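Local coordinates for protein endo-polygalacturonase (Pectobacterium carotovorum subsp. carotovorum, PDB 1BHE) that hydrolyses the alpha-1,4 bonds between galacturonic acid units of polygalacturonic acid within the chain, macerating plant tissue in soft rot, at residues G90-N95 / K144-N149; V132-L137 / N149-I154; V76-S81 / L127-V132. All blocks are in the same frame, centred on the assembly; numbering follows the deposited sequence.

Interaction 1 of 3, residues G90-N95 / K144-N149; sequences GVVDKN and KKLKQN
Asn-149 meets the 90-95 segment with both hydrogens of its side-chain amide. One N-H of ND2 runs almost straight (169°) to Val-91 O, 2.9 Å away, and the other goes to Asp-93 OD1, also at 2.9 Å; both acceptors lie close to the amide plane, so the two bonds fix the rotation of that group. ND2 stands above the planes of both acceptors, the Val-91 carbonyl and the Asp-93 carboxylate. Val-91 O also accepts from the backbone N of Asn-149, while Asp-93 OD1 takes Asn-95 N on its other face and closes an Asx turn. Asparagine suits the place because its other end accepts: OD1 is bound by the backbone N of Gly-96 and Gly-98.

Around this core the chains pair as antiparallel strands. Asp-93 and Lys-147 form a hydrogen-bonded pair, Asp-93 N to Lys-147 O and Lys-147 N to Asp-93 O both 2.8 Å; Val-92 and Gln-148 form the adjoining non-hydrogen-bonded pair. Lys-147, bent at its last two torsions, hydrogen-bonds NZ to Lys-94 O (3.2 Å) and Asn-95 O (3.0 Å), from above both carbonyl planes. On the Val-92 side, CG1, anti to the backbone N (chi1 176°), packs on Leu-146 CB at 3.7 Å, and helix 136-144 covers the valine through Asp-140 and Ala-141. Just past the helix, Lys-145 takes a positive phi in a Schellman motif, and the chain goes on into strand 147-148. Gln-148 stands about 7 Å, side chain to side chain, from Asp-223, the predicted proton donor, which puts this two-stranded antiparallel sheet beside the active site of the family 28 beta-helix.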
loop_
_atom_site.group_PDB
_atom_site.type_symbol
_atom_site.label_atom_id
_atom_site.label_comp_id
_atom_site.label_asym_id
_atom_site.label_seq_id
_atom_site.Cartn_x
_atom_site.Cartn_y
_atom_site.Cartn_z
ATOM N N GLY A 90 -18.990 3.193 -7.105
ATOM C CA GLY A 90 -19.741 3.535 -5.908
ATOM C C GLY A 90 -20.895 2.590 -5.622
ATOM O O GLY A 90 -21.911 2.976 -5.044
ATOM N N VAL A 91 -20.765 1.343 -6.048
ATOM C CA VAL A 91 -21.768 0.305 -5.875
ATOM C C VAL A 91 -21.113 -0.970 -5.354
ATOM O O VAL A 91 -19.889 -1.092 -5.343
ATOM C CB VAL A 91 -22.489 -0.041 -7.195
ATOM C CG1 VAL A 91 -23.394 1.090 -7.660
ATOM C CG2 VAL A 91 -21.486 -0.395 -8.285
ATOM N N VAL A 92 -21.930 -1.920 -4.921
ATOM C CA VAL A 92 -21.468 -3.205 -4.414
ATOM C C VAL A 92 -21.947 -4.292 -5.375
ATOM O O VAL A 92 -23.129 -4.300 -5.733
ATOM C CB VAL A 92 -21.988 -3.498 -2.998
ATOM C CG1 VAL A 92 -21.575 -4.894 -2.546
ATOM C CG2 VAL A 92 -21.499 -2.457 -2.000
ATOM N N ASP A 93 -21.048 -5.142 -5.860
ATOM C CA ASP A 93 -21.438 -6.155 -6.844
ATOM C C ASP A 93 -20.366 -7.216 -7.036
ATOM O O ASP A 93 -19.512 -7.412 -6.172
ATOM C CB ASP A 93 -21.781 -5.464 -8.167
ATOM C CG ASP A 93 -20.657 -4.646 -8.768
ATOM O OD1 ASP A 93 -19.472 -4.875 -8.446
ATOM O OD2 ASP A 93 -20.962 -3.745 -9.581
ATOM N N LYS A 94 -20.353 -7.861 -8.199
ATOM C CA LYS A 94 -19.398 -8.902 -8.532
ATOM C C LYS A 94 -18.191 -8.362 -9.293
ATOM O O LYS A 94 -17.329 -9.129 -9.724
ATOM C CB LYS A 94 -20.061 -9.974 -9.405
ATOM C CG LYS A 94 -20.843 -11.055 -8.681
ATOM C CD LYS A 94 -21.617 -11.904 -9.683
ATOM C CE LYS A 94 -22.313 -13.081 -9.024
ATOM N NZ LYS A 94 -22.357 -14.271 -9.922
ATOM N N ASN A 95 -18.124 -7.049 -9.471
ATOM C CA ASN A 95 -17.033 -6.411 -10.194
ATOM C C ASN A 95 -15.842 -6.132 -9.287
ATOM O O ASN A 95 -14.946 -6.975 -9.177
ATOM C CB ASN A 95 -17.549 -5.140 -10.868
ATOM C CG ASN A 95 -16.539 -4.438 -11.745
ATOM O OD1 ASN A 95 -15.365 -4.802 -11.799
ATOM N ND2 ASN A 95 -16.995 -3.408 -12.452
ATOM N N LYS A 144 -22.903 -8.595 2.754
ATOM C CA LYS A 144 -23.485 -9.207 1.569
ATOM C C LYS A 144 -22.519 -10.164 0.885
ATOM O O LYS A 144 -22.884 -10.889 -0.044
ATOM C CB LYS A 144 -23.939 -8.119 0.589
ATOM C CG LYS A 144 -24.910 -8.585 -0.481
ATOM C CD LYS A 144 -25.536 -7.417 -1.228
ATOM C CE LYS A 144 -26.814 -7.848 -1.933
ATOM N NZ LYS A 144 -26.907 -7.324 -3.324
ATOM N N LYS A 145 -21.251 -10.146 1.279
ATOM C CA LYS A 145 -20.212 -10.996 0.727
ATOM C C LYS A 145 -19.866 -10.674 -0.723
ATOM O O LYS A 145 -19.467 -11.565 -1.478
ATOM C CB LYS A 145 -20.589 -12.479 0.849
ATOM C CG LYS A 145 -20.452 -13.052 2.248
ATOM C CD LYS A 145 -21.395 -14.233 2.443
ATOM C CE LYS A 145 -20.623 -15.528 2.633
ATOM N NZ LYS A 145 -19.928 -15.953 1.386
ATOM N N LEU A 146 -19.991 -9.409 -1.116
ATOM C CA LEU A 146 -19.679 -8.998 -2.483
ATOM C C LEU A 146 -18.528 -7.994 -2.481
ATOM O O LEU A 146 -17.836 -7.851 -1.471
ATOM C CB LEU A 146 -20.911 -8.428 -3.180
ATOM C CG LEU A 146 -22.053 -9.399 -3.489
ATOM C CD1 LEU A 146 -23.351 -8.642 -3.730
ATOM C CD2 LEU A 146 -21.722 -10.274 -4.687
ATOM N N LYS A 147 -18.296 -7.331 -3.611
ATOM C CA LYS A 147 -17.186 -6.394 -3.726
ATOM C C LYS A 147 -17.641 -4.952 -3.916
ATOM O O LYS A 147 -18.550 -4.672 -4.697
ATOM C CB LYS A 147 -16.285 -6.797 -4.902
ATOM C CG LYS A 147 -15.711 -8.205 -4.803
ATOM C CD LYS A 147 -14.664 -8.455 -5.873
ATOM C CE LYS A 147 -14.848 -9.815 -6.525
ATOM N NZ LYS A 147 -14.705 -9.718 -8.008
ATOM N N GLN A 148 -16.981 -4.031 -3.208
ATOM C CA GLN A 148 -17.303 -2.617 -3.368
ATOM C C GLN A 148 -16.454 -2.052 -4.508
ATOM O O GLN A 148 -15.355 -2.536 -4.782
ATOM C CB GLN A 148 -17.082 -1.811 -2.095
ATOM C CG GLN A 148 -15.632 -1.603 -1.686
ATOM C CD GLN A 148 -15.207 -2.571 -0.600
ATOM O OE1 GLN A 148 -15.377 -3.781 -0.775
ATOM N NE2 GLN A 148 -14.663 -2.066 0.499
ATOM N N ASN A 149 -16.997 -1.052 -5.182
ATOM C CA ASN A 149 -16.286 -0.381 -6.265
ATOM C C ASN A 149 -15.953 1.015 -5.757
ATOM O O ASN A 149 -16.837 1.863 -5.649
ATOM C CB ASN A 149 -17.093 -0.331 -7.555
ATOM C CG ASN A 149 -17.376 -1.725 -8.091
ATOM O OD1 ASN A 149 -16.623 -2.233 -8.921
ATOM N ND2 ASN A 149 -18.453 -2.324 -7.584
#

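Interaction 2 of 3, residues V132-L137 / N149-I154; sequences VSWWEL and NTPRLI
Pro-151 points CD at the face of the indole of Trp-134, 3.3 Å from the centroid of the six-membered ring and only 6° off the ring normal. This is a CH-pi contact made over the face, and proline suits it well: CD, bonded to the backbone nitrogen, carries somewhat polarised hydrogens, and the ring, already rigid, has little freedom to lose. CG follows over the same face, 3.6 Å from Trp-134 CZ2, while the two side chains cross at about a right angle. Beside it, Thr-150 brings its methyl, CG2, to 3.6 Å from Trp-134 CE3 on an oblique line. With chi1 at 60° the threonine hydroxyl stands between its backbone N and carbonyl carbon and the methyl faces the indole; OG1 hydrogen-bonds to Asn-174 ND2. Threonine thus offers carbon to the tryptophan while its polar end is satisfied elsewhere. Leu-127 also packs against Trp-134, and Asn-149 O approaches CZ3 obliquely, at 3.9 Å.

Away from this packed indole the contact slackens. Leu-137 only brushes Thr-150, CD1 to CG2 3.9 Å, and no hydrogen bond joins the segments. Glu-136, at the exposed end, makes no contact with 149-154 and serves its own turn instead. Its OE1 accepts from Ser-133 N (2.8 Å), on the anti side of the carboxylate, and its backbone N gives a bond to Ser-133 OG at 3.2 Å. Serine is apt here because a short hydroxyl reaches forward to an N-H of the first turn. The reciprocal Ser-133 and Glu-136 bonds are a capping box at the start of helix 136-144; Trp-134, inside that turn, packs on the loop that leads into strand 154-157 of the beta-helix.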
loop_
_atom_site.group_PDB
_atom_site.type_symbol
_atom_site.label_atom_id
_atom_site.label_comp_id
_atom_site.label_asym_id
_atom_site.label_seq_id
_atom_site.Cartn_x
_atom_site.Cartn_y
_atom_site.Cartn_z
ATOM N N VAL A 132 -24.425 7.324 0.756
ATOM C CA VAL A 132 -23.318 6.994 1.639
ATOM C C VAL A 132 -21.961 7.494 1.147
ATOM O O VAL A 132 -21.808 7.954 0.022
ATOM C CB VAL A 132 -23.203 5.458 1.778
ATOM C CG1 VAL A 132 -24.327 4.873 2.616
ATOM C CG2 VAL A 132 -23.155 4.807 0.402
ATOM N N SER A 133 -20.964 7.331 2.015
ATOM C CA SER A 133 -19.579 7.644 1.687
ATOM C C SER A 133 -18.919 6.407 1.086
ATOM O O SER A 133 -19.511 5.325 1.123
ATOM C CB SER A 133 -18.806 8.010 2.956
ATOM O OG SER A 133 -18.661 6.875 3.797
ATOM N N TRP A 134 -17.691 6.544 0.588
ATOM C CA TRP A 134 -16.985 5.386 0.044
ATOM C C TRP A 134 -16.769 4.315 1.114
ATOM O O TRP A 134 -16.934 3.122 0.841
ATOM C CB TRP A 134 -15.627 5.788 -0.499
ATOM C CG TRP A 134 -15.515 6.742 -1.633
ATOM C CD1 TRP A 134 -14.913 7.973 -1.577
ATOM C CD2 TRP A 134 -15.933 6.573 -2.987
ATOM N NE1 TRP A 134 -14.951 8.578 -2.808
ATOM C CE2 TRP A 134 -15.572 7.737 -3.692
ATOM C CE3 TRP A 134 -16.596 5.551 -3.674
ATOM C CZ2 TRP A 134 -15.846 7.915 -5.048
ATOM C CZ3 TRP A 134 -16.862 5.727 -5.020
ATOM C CH2 TRP A 134 -16.490 6.898 -5.694
ATOM N N TRP A 135 -16.371 4.711 2.326
ATOM C CA TRP A 135 -16.117 3.703 3.363
ATOM C C TRP A 135 -17.379 3.000 3.829
ATOM O O TRP A 135 -17.321 1.820 4.202
ATOM C CB TRP A 135 -15.349 4.301 4.534
ATOM C CG TRP A 135 -13.967 4.766 4.172
ATOM C CD1 TRP A 135 -13.129 4.261 3.216
ATOM C CD2 TRP A 135 -13.250 5.818 4.820
ATOM N NE1 TRP A 135 -11.949 4.965 3.211
ATOM C CE2 TRP A 135 -11.999 5.929 4.181
ATOM C CE3 TRP A 135 -13.568 6.711 5.855
ATOM C CZ2 TRP A 135 -11.056 6.886 4.558
ATOM C CZ3 TRP A 135 -12.631 7.660 6.223
ATOM C CH2 TRP A 135 -11.387 7.742 5.573
ATOM N N GLU A 136 -18.529 3.657 3.776
ATOM C CA GLU A 136 -19.795 3.040 4.170
ATOM C C GLU A 136 -20.201 1.878 3.279
ATOM O O GLU A 136 -20.991 1.028 3.699
ATOM C CB GLU A 136 -20.902 4.102 4.209
ATOM C CG GLU A 136 -20.885 4.863 5.525
ATOM C CD GLU A 136 -21.760 6.094 5.566
ATOM O OE1 GLU A 136 -22.089 6.670 4.512
ATOM O OE2 GLU A 136 -22.114 6.502 6.695
ATOM N N LEU A 137 -19.668 1.769 2.064
ATOM C CA LEU A 137 -19.937 0.652 1.175
ATOM C C LEU A 137 -19.303 -0.662 1.623
ATOM O O LEU A 137 -19.759 -1.732 1.200
ATOM C CB LEU A 137 -19.468 0.985 -0.245
ATOM C CG LEU A 137 -20.122 2.176 -0.947
ATOM C CD1 LEU A 137 -19.242 2.677 -2.085
ATOM C CD2 LEU A 137 -21.503 1.818 -1.480
ATOM N N ASN A 149 -16.997 -1.052 -5.182
ATOM C CA ASN A 149 -16.286 -0.381 -6.265
ATOM C C ASN A 149 -15.953 1.015 -5.757
ATOM O O ASN A 149 -16.837 1.863 -5.649
ATOM C CB ASN A 149 -17.093 -0.331 -7.555
ATOM C CG ASN A 149 -17.376 -1.725 -8.091
ATOM O OD1 ASN A 149 -16.623 -2.233 -8.921
ATOM N ND2 ASN A 149 -18.453 -2.324 -7.584
ATOM N N THR A 150 -14.702 1.251 -5.376
ATOM C CA THR A 150 -14.249 2.537 -4.862
ATOM C C THR A 150 -12.862 2.839 -5.451
ATOM O O THR A 150 -12.074 1.923 -5.671
ATOM C CB THR A 150 -14.115 2.577 -3.331
ATOM O OG1 THR A 150 -13.150 1.587 -2.929
ATOM C CG2 THR A 150 -15.406 2.314 -2.562
ATOM N N PRO A 151 -12.539 4.104 -5.678
ATOM C CA PRO A 151 -11.268 4.498 -6.249
ATOM C C PRO A 151 -10.043 4.377 -5.359
ATOM O O PRO A 151 -10.022 4.788 -4.195
ATOM C CB PRO A 151 -11.462 5.965 -6.626
ATOM C CG PRO A 151 -12.763 6.413 -6.098
ATOM C CD PRO A 151 -13.444 5.254 -5.439
ATOM N N ARG A 152 -8.962 3.825 -5.910
ATOM C CA ARG A 152 -7.644 3.868 -5.287
ATOM C C ARG A 152 -7.051 5.265 -5.457
ATOM O O ARG A 152 -7.426 5.950 -6.418
ATOM C CB ARG A 152 -6.698 2.850 -5.935
ATOM C CG ARG A 152 -7.080 1.414 -5.572
ATOM C CD ARG A 152 -6.243 0.418 -6.367
ATOM N NE ARG A 152 -6.483 -0.955 -5.908
ATOM C CZ ARG A 152 -6.074 -2.040 -6.558
ATOM N NH1 ARG A 152 -5.401 -1.939 -7.696
ATOM N NH2 ARG A 152 -6.354 -3.238 -6.054
ATOM N N LEU A 153 -6.167 5.694 -4.563
ATOM C CA LEU A 153 -5.582 7.025 -4.690
ATOM C C LEU A 153 -4.545 7.085 -5.810
ATOM O O LEU A 153 -4.601 7.932 -6.698
ATOM C CB LEU A 153 -4.900 7.479 -3.411
ATOM C CG LEU A 153 -5.624 8.264 -2.339
ATOM C CD1 LEU A 153 -4.581 8.920 -1.427
ATOM C CD2 LEU A 153 -6.594 9.314 -2.858
ATOM N N ILE A 154 -3.552 6.200 -5.738
ATOM C CA ILE A 154 -2.466 6.208 -6.726
ATOM C C ILE A 154 -2.324 4.797 -7.291
ATOM O O ILE A 154 -2.098 3.875 -6.511
ATOM C CB ILE A 154 -1.142 6.669 -6.096
ATOM C CG1 ILE A 154 -1.168 8.168 -5.744
ATOM C CG2 ILE A 154 0.059 6.399 -6.995
ATOM C CD1 ILE A 154 -0.086 8.542 -4.743
#

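Interaction 3 of 3, residues V76-S81 / L127-V132; sequences VNNAKS and LQDKKV
Chi1 of -59° in Gln-128 sets CG anti to its carbonyl carbon, and the chain then runs extended until OE1 reaches Asn-78; there chi1 of -170° swings the amide out to meet it. The resulting contact joins two loops of the beta-helix, the one after strand 72-75 and the one between strand 118-120 and helix 136-144, and it includes two turn motifs: an inverse gamma turn centred on Asn-77 and an Asx motif at Asn-78.

Asn-78 ND2 donates one N-H to Gln-128 OE1 at 3.2 Å, tilted from the carbonyl plane of the glutamine, with the amide planes 74° apart. The other end of the same group, OD1, accepts from Ser-81 N in its carbonyl plane, on a lone pair, so asparagine can hold its own turn and bond across at once. Asn-77 O accepts from the backbone N of Gln-128 at 2.8 Å, and Asn-77 ND2 reaches Lys-126 O beyond the segment. Gln-128 CG lies 3.3 Å from Asn-77 O, close alongside this bond.

Next to the polar groups, Ala-79 CB meets Leu-127 CD1 at 4.2 Å; the small side chain suits a place where the two loops lie close. The carboxylate of Asp-129 accepts the backbone N-H of Lys-80, OD2 to N 2.8 Å, nearly in line with the aspartate's CG-OD2 bond.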
loop_
_atom_site.group_PDB
_atom_site.type_symbol
_atom_site.label_atom_id
_atom_site.label_comp_id
_atom_site.label_asym_id
_atom_site.label_seq_id
_atom_site.Cartn_x
_atom_site.Cartn_y
_atom_site.Cartn_z
ATOM N N VAL A 76 -12.822 14.491 -5.958
ATOM C CA VAL A 76 -14.228 14.878 -5.836
ATOM C C VAL A 76 -15.035 13.740 -5.237
ATOM O O VAL A 76 -14.783 12.559 -5.501
ATOM C CB VAL A 76 -14.840 15.342 -7.167
ATOM C CG1 VAL A 76 -14.130 16.604 -7.644
ATOM C CG2 VAL A 76 -14.765 14.266 -8.242
ATOM N N ASN A 77 -16.000 14.086 -4.395
ATOM C CA ASN A 77 -16.872 13.118 -3.742
ATOM C C ASN A 77 -18.071 12.821 -4.643
ATOM O O ASN A 77 -19.223 13.129 -4.347
ATOM C CB ASN A 77 -17.318 13.618 -2.368
ATOM C CG ASN A 77 -18.073 14.926 -2.373
ATOM O OD1 ASN A 77 -17.792 15.824 -3.168
ATOM N ND2 ASN A 77 -19.062 15.066 -1.494
ATOM N N ASN A 78 -17.799 12.183 -5.774
ATOM C CA ASN A 78 -18.786 11.856 -6.787
ATOM C C ASN A 78 -18.434 10.526 -7.438
ATOM O O ASN A 78 -17.355 10.386 -8.012
ATOM C CB ASN A 78 -18.828 12.970 -7.848
ATOM C CG ASN A 78 -20.017 12.772 -8.774
ATOM O OD1 ASN A 78 -19.952 11.963 -9.696
ATOM N ND2 ASN A 78 -21.119 13.451 -8.476
ATOM N N ALA A 79 -19.332 9.553 -7.365
ATOM C CA ALA A 79 -19.057 8.223 -7.895
ATOM C C ALA A 79 -19.010 8.177 -9.411
ATOM O O ALA A 79 -18.117 7.547 -9.984
ATOM C CB ALA A 79 -20.069 7.234 -7.338
ATOM N N LYS A 80 -19.911 8.884 -10.090
ATOM C CA LYS A 80 -19.915 8.932 -11.547
ATOM C C LYS A 80 -18.634 9.525 -12.114
ATOM O O LYS A 80 -18.162 9.096 -13.172
ATOM C CB LYS A 80 -21.131 9.702 -12.076
ATOM C CG LYS A 80 -21.210 9.736 -13.593
ATOM C CD LYS A 80 -22.485 10.407 -14.087
ATOM C CE LYS A 80 -22.554 10.337 -15.610
ATOM N NZ LYS A 80 -23.020 11.634 -16.180
ATOM N N SER A 81 -17.991 10.446 -11.406
ATOM C CA SER A 81 -16.744 11.044 -11.837
ATOM C C SER A 81 -15.592 10.052 -11.961
ATOM O O SER A 81 -14.661 10.334 -12.712
ATOM C CB SER A 81 -16.336 12.180 -10.889
ATOM O OG SER A 81 -17.137 13.325 -11.133
ATOM N N LEU A 127 -21.027 10.920 -0.594
ATOM C CA LEU A 127 -20.925 11.239 -2.020
ATOM C C LEU A 127 -22.081 12.143 -2.432
ATOM O O LEU A 127 -23.156 12.097 -1.827
ATOM C CB LEU A 127 -20.925 9.937 -2.824
ATOM C CG LEU A 127 -19.828 8.931 -2.446
ATOM C CD1 LEU A 127 -20.034 7.604 -3.160
ATOM C CD2 LEU A 127 -18.457 9.515 -2.761
ATOM N N GLN A 128 -21.896 12.952 -3.468
ATOM C CA GLN A 128 -22.938 13.831 -3.988
ATOM C C GLN A 128 -24.036 13.012 -4.675
ATOM O O GLN A 128 -25.212 13.321 -4.780
ATOM C CB GLN A 128 -22.359 14.791 -5.029
ATOM C CG GLN A 128 -21.240 15.691 -4.531
ATOM C CD GLN A 128 -20.531 16.430 -5.651
ATOM O OE1 GLN A 128 -20.732 16.155 -6.837
ATOM N NE2 GLN A 128 -19.683 17.387 -5.292
ATOM N N ASP A 129 -23.596 11.911 -5.226
ATOM C CA ASP A 129 -24.188 10.887 -6.008
ATOM C C ASP A 129 -24.901 9.744 -5.315
ATOM O O ASP A 129 -25.625 8.972 -5.960
ATOM C CB ASP A 129 -22.942 10.227 -6.704
ATOM C CG ASP A 129 -23.148 10.234 -8.203
ATOM O OD1 ASP A 129 -24.205 10.766 -8.625
ATOM O OD2 ASP A 129 -22.283 9.704 -8.917
ATOM N N LYS A 130 -24.556 9.470 -4.059
ATOM C CA LYS A 130 -25.121 8.336 -3.334
ATOM C C LYS A 130 -25.523 8.764 -1.926
ATOM O O LYS A 130 -25.167 9.849 -1.479
ATOM C CB LYS A 130 -24.132 7.174 -3.235
ATOM C CG LYS A 130 -23.500 6.639 -4.497
ATOM C CD LYS A 130 -24.498 5.893 -5.372
ATOM C CE LYS A 130 -23.843 5.382 -6.643
ATOM N NZ LYS A 130 -24.837 4.857 -7.620
ATOM N N LYS A 131 -26.220 7.889 -1.201
ATOM C CA LYS A 131 -26.624 8.188 0.171
ATOM C C LYS A 131 -25.467 8.050 1.154
ATOM O O LYS A 131 -25.529 8.536 2.284
ATOM C CB LYS A 131 -27.755 7.240 0.600
ATOM C CG LYS A 131 -29.147 7.735 0.239
ATOM C CD LYS A 131 -30.212 6.982 1.028
ATOM C CE LYS A 131 -30.304 7.518 2.450
ATOM N NZ LYS A 131 -31.456 6.929 3.189
ATOM N N VAL A 132 -24.425 7.324 0.756
ATOM C CA VAL A 132 -23.318 6.994 1.639
ATOM C C VAL A 132 -21.961 7.494 1.147
ATOM O O VAL A 132 -21.808 7.954 0.022
ATOM C CB VAL A 132 -23.203 5.458 1.778
ATOM C CG1 VAL A 132 -24.327 4.873 2.616
ATOM C CG2 VAL A 132 -23.155 4.807 0.402
#

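How the interactions relate
All three contacts lie on the same side of the chain's centre, among the loops that leave the parallel beta-helix. Interactions 2 and 3 are neighbours, their centres 10 Å apart, and Trp-134 joins them by touching Leu-127 and Ala-79 as well. Interaction 1 lies 11 Å from interaction 2 and 16 Å from interaction 3, between centres. Along the chain, interaction 3 closes before interaction 2 opens, whereas interaction 1 alternates with both. Val-132 belongs to 2 and 3, Asn-149 to 1 and 2, and helix 136-144 leads from 2 into strand 147-148. The loops pack against one another along one side of the beta-helix, and the end at interaction 1 lies near the predicted catalytic Asp-223.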